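PDB 1K5C: endopolygalacturonase, which probably hydrolyses the alpha-1,4-galacturonosyl linkages within pectic polygalacturonate. Local coordinates for residues 114-126 with 147-159. Numbering follows the deposited sequence.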
# COMPACT_ATOMS: atom_id res chain seq x y z
N VAL A 114 -8.79 -1.57 -9.87
CA VAL A 114 -7.59 -1.72 -10.68
C VAL A 114 -7.41 -3.22 -10.91
O VAL A 114 -7.29 -3.96 -9.93
CB VAL A 114 -6.37 -1.10 -9.96
CG1 VAL A 114 -5.11 -1.46 -10.70
CG2 VAL A 114 -6.60 0.42 -9.82
N LEU A 115 -7.44 -3.62 -12.17
CA LEU A 115 -7.35 -5.04 -12.54
C LEU A 115 -5.99 -5.28 -13.21
O LEU A 115 -5.65 -4.63 -14.22
CB LEU A 115 -8.48 -5.37 -13.51
CG LEU A 115 -8.45 -6.78 -14.11
CD1 LEU A 115 -8.65 -7.87 -13.02
CD2 LEU A 115 -9.53 -6.93 -15.17
N ASN A 116 -5.22 -6.22 -12.67
CA ASN A 116 -3.98 -6.67 -13.32
C ASN A 116 -3.02 -5.51 -13.66
O ASN A 116 -2.64 -5.28 -14.81
CB ASN A 116 -4.31 -7.53 -14.54
CG ASN A 116 -5.13 -8.74 -14.11
OD1 ASN A 116 -4.96 -9.23 -12.96
ND2 ASN A 116 -5.98 -9.22 -15.01
N SER A 117 -2.60 -4.79 -12.62
CA SER A 117 -1.52 -3.83 -12.81
C SER A 117 -0.24 -4.55 -13.26
O SER A 117 0.05 -5.65 -12.82
CB SER A 117 -1.28 -3.04 -11.51
OG SER A 117 -0.91 -3.89 -10.42
N PRO A 118 0.59 -3.88 -14.11
CA PRO A 118 1.87 -4.50 -14.48
C PRO A 118 2.75 -4.76 -13.27
O PRO A 118 3.42 -5.82 -13.24
CB PRO A 118 2.49 -3.50 -15.47
CG PRO A 118 1.24 -2.87 -16.14
CD PRO A 118 0.27 -2.70 -14.94
N ALA A 119 2.80 -3.83 -12.34
CA ALA A 119 3.56 -3.99 -11.07
C ALA A 119 2.80 -3.16 -10.04
O ALA A 119 1.62 -3.43 -9.79
CB ALA A 119 5.04 -3.68 -11.27
N GLN A 120 3.43 -2.14 -9.45
CA GLN A 120 2.77 -1.44 -8.35
C GLN A 120 1.50 -0.76 -8.88
O GLN A 120 1.49 -0.13 -9.94
CB GLN A 120 3.71 -0.36 -7.75
CG GLN A 120 4.94 -0.95 -7.04
CD GLN A 120 6.13 -1.22 -7.97
OE1 GLN A 120 6.00 -1.28 -9.19
NE2 GLN A 120 7.31 -1.47 -7.39
N ALA A 121 0.40 -0.91 -8.10
CA ALA A 121 -0.92 -0.52 -8.62
C ALA A 121 -1.22 0.96 -8.44
O ALA A 121 -1.34 1.68 -9.44
CB ALA A 121 -1.99 -1.42 -8.00
N ILE A 122 -1.41 1.41 -7.21
CA ILE A 122 -1.86 2.80 -6.96
C ILE A 122 -0.83 3.53 -6.09
O ILE A 122 -0.56 3.14 -4.96
CB ILE A 122 -3.24 2.83 -6.28
CG1 ILE A 122 -4.26 2.06 -7.10
CG2 ILE A 122 -3.67 4.27 -6.02
CD1 ILE A 122 -5.63 1.93 -6.45
N SER A 123 -0.26 4.60 -6.67
CA SER A 123 0.64 5.49 -5.95
C SER A 123 -0.14 6.71 -5.48
O SER A 123 -0.86 7.33 -6.27
CB SER A 123 1.78 5.90 -6.90
OG SER A 123 2.58 6.89 -6.29
N VAL A 124 -0.01 7.03 -4.21
CA VAL A 124 -0.78 8.08 -3.55
C VAL A 124 0.17 9.17 -3.09
O VAL A 124 1.09 8.91 -2.27
CB VAL A 124 -1.54 7.50 -2.37
CG1 VAL A 124 -2.37 8.57 -1.66
CG2 VAL A 124 -2.39 6.30 -2.84
N GLY A 125 -0.08 10.39 -3.52
CA GLY A 125 0.63 11.57 -3.00
C GLY A 125 1.39 12.32 -4.04
O GLY A 125 1.67 11.80 -5.14
N PRO A 126 1.81 13.53 -3.72
CA PRO A 126 1.53 14.22 -2.45
C PRO A 126 0.10 14.77 -2.43
O PRO A 126 -0.60 14.81 -3.45
CB PRO A 126 2.54 15.38 -2.43
CG PRO A 126 2.85 15.64 -3.86
CD PRO A 126 2.68 14.36 -4.60
N ASN A 147 3.39 -17.76 -9.90
CA ASN A 147 4.12 -16.73 -9.18
C ASN A 147 4.74 -15.69 -10.14
O ASN A 147 5.78 -15.09 -9.87
CB ASN A 147 5.18 -17.27 -8.21
CG ASN A 147 4.55 -18.14 -7.13
OD1 ASN A 147 4.96 -19.25 -6.96
ND2 ASN A 147 3.52 -17.66 -6.41
N LEU A 148 3.99 -15.39 -11.23
CA LEU A 148 4.55 -14.43 -12.18
C LEU A 148 4.33 -12.98 -11.76
O LEU A 148 5.17 -12.14 -12.07
CB LEU A 148 3.98 -14.65 -13.59
CG LEU A 148 4.40 -16.03 -14.16
CD1 LEU A 148 3.54 -16.27 -15.44
CD2 LEU A 148 5.90 -16.18 -14.36
N GLY A 149 3.21 -12.66 -11.11
CA GLY A 149 3.03 -11.28 -10.64
C GLY A 149 4.04 -10.97 -9.54
O GLY A 149 4.40 -11.83 -8.73
N HIS A 150 4.53 -9.73 -9.54
CA HIS A 150 5.63 -9.40 -8.61
C HIS A 150 5.65 -7.88 -8.42
O HIS A 150 5.38 -7.13 -9.37
CB HIS A 150 6.97 -9.89 -9.23
CG HIS A 150 7.99 -10.13 -8.23
ND1 HIS A 150 8.02 -11.33 -7.52
CD2 HIS A 150 9.04 -9.37 -7.78
CE1 HIS A 150 9.04 -11.27 -6.67
NE2 HIS A 150 9.66 -10.11 -6.79
N ASN A 151 5.95 -7.42 -7.20
CA ASN A 151 5.97 -5.99 -6.91
C ASN A 151 4.60 -5.35 -7.23
O ASN A 151 4.53 -4.17 -7.57
CB ASN A 151 7.08 -5.21 -7.62
CG ASN A 151 8.46 -5.77 -7.29
OD1 ASN A 151 9.18 -6.29 -8.17
ND2 ASN A 151 8.86 -5.68 -6.06
N THR A 152 3.53 -6.13 -7.02
CA THR A 152 2.16 -5.67 -7.31
C THR A 152 1.51 -5.01 -6.10
O THR A 152 0.34 -5.27 -5.75
CB THR A 152 1.34 -6.85 -7.84
OG1 THR A 152 1.61 -8.00 -7.01
CG2 THR A 152 1.67 -7.13 -9.32
N ASP A 153 2.26 -4.08 -5.49
CA ASP A 153 1.77 -3.37 -4.30
C ASP A 153 0.38 -2.79 -4.57
O ASP A 153 0.12 -2.20 -5.61
CB ASP A 153 2.66 -2.16 -3.95
CG ASP A 153 4.12 -2.47 -3.72
OD1 ASP A 153 4.64 -3.51 -4.19
OD2 ASP A 153 4.78 -1.60 -3.06
N GLY A 154 -0.51 -2.91 -3.57
CA GLY A 154 -1.84 -2.32 -3.74
C GLY A 154 -1.81 -0.78 -3.73
O GLY A 154 -2.20 -0.14 -4.72
N PHE A 155 -1.34 -0.26 -2.61
CA PHE A 155 -1.25 1.19 -2.40
C PHE A 155 0.16 1.51 -1.89
O PHE A 155 0.57 0.95 -0.87
CB PHE A 155 -2.25 1.67 -1.32
CG PHE A 155 -3.68 1.32 -1.64
CD1 PHE A 155 -4.48 2.19 -2.42
CD2 PHE A 155 -4.25 0.12 -1.18
CE1 PHE A 155 -5.79 1.84 -2.71
CE2 PHE A 155 -5.55 -0.20 -1.47
CZ PHE A 155 -6.34 0.62 -2.26
N ASP A 156 0.85 2.41 -2.59
CA ASP A 156 2.14 2.97 -2.13
C ASP A 156 1.89 4.41 -1.75
O ASP A 156 1.46 5.20 -2.60
CB ASP A 156 3.19 2.87 -3.24
CG ASP A 156 3.59 1.45 -3.58
OD1 ASP A 156 3.79 0.68 -2.55
OD2 ASP A 156 3.74 1.06 -4.72
N VAL A 157 2.11 4.74 -0.48
CA VAL A 157 1.75 6.06 0.03
C VAL A 157 2.97 6.84 0.45
O VAL A 157 3.71 6.42 1.34
CB VAL A 157 0.77 5.92 1.23
CG1 VAL A 157 0.36 7.31 1.74
CG2 VAL A 157 -0.46 5.09 0.84
N SER A 158 3.14 8.02 -0.16
CA SER A 158 4.12 9.06 0.25
C SER A 158 3.34 10.36 0.31
O SER A 158 3.25 11.07 -0.71
CB SER A 158 5.32 9.11 -0.67
OG SER A 158 6.13 7.93 -0.56
N ALA A 159 2.74 10.62 1.45
CA ALA A 159 1.72 11.70 1.50
C ALA A 159 1.32 11.89 2.95
O ALA A 159 1.38 10.99 3.77
CB ALA A 159 0.47 11.24 0.72
O HOH W 1 5.35 -7.34 -12.07
O HOH W 2 7.21 -0.63 -4.31
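Gln-120 packs over the backbone and side chains of 147-159 where the loops before strands 122-126 and 155-158 lie side by side. With CG anti to its own carbonyl carbon and a bend at chi2, its aliphatic part reaches both acids: CG lies 3.3 Å from OD2 of Asp-156 and 3.7 Å from CG of Asp-153. Beyond the bend, the amide runs alongside that of Asn-151, their planes 15° apart, with NE2 of Gln-120 3.8 Å from CB of Asn-151. A water accepts from that NE2 and donates to OD2 of Asp-153, and Thr-90 supplies partners to both amides. The two carboxylates are very close, OD2 of Asp-153 standing 2.5 Å from OD1 of Asp-156.

Backbone pairing sets this register. N of Ala-121 bonds to O of Asp-153, followed by a more bent bond from N of Ile-122 to O of Gly-154 (143° at the hydrogen). Strands 122-126 and 155-158 then run parallel; their axes approach to 4.7 Å and diverge by 16°. O of Ile-122 accepts from N of Asp-156 at 2.9 Å, N of Val-124 donates to O of Asp-156, and O of Val-124 accepts from N of Ser-158. On the buried face, CD1 of Ile-122 meets CE1 of Phe-155 at 3.7 Å and CB of Val-124 lies near CG2 of Val-157; strands 130-139 and 162-170 pack against these residues.

Such in-register stacking of equivalent strands from successive coils is the hallmark of the right-handed parallel beta-helix of family 28. Asn-151 is a galacturonate-binding residue, although no galacturonate is bound in this model, and Asp-153 lies beside the galacturonate-binding Asp-173, placing this coil-to-coil step at the substrate cleft.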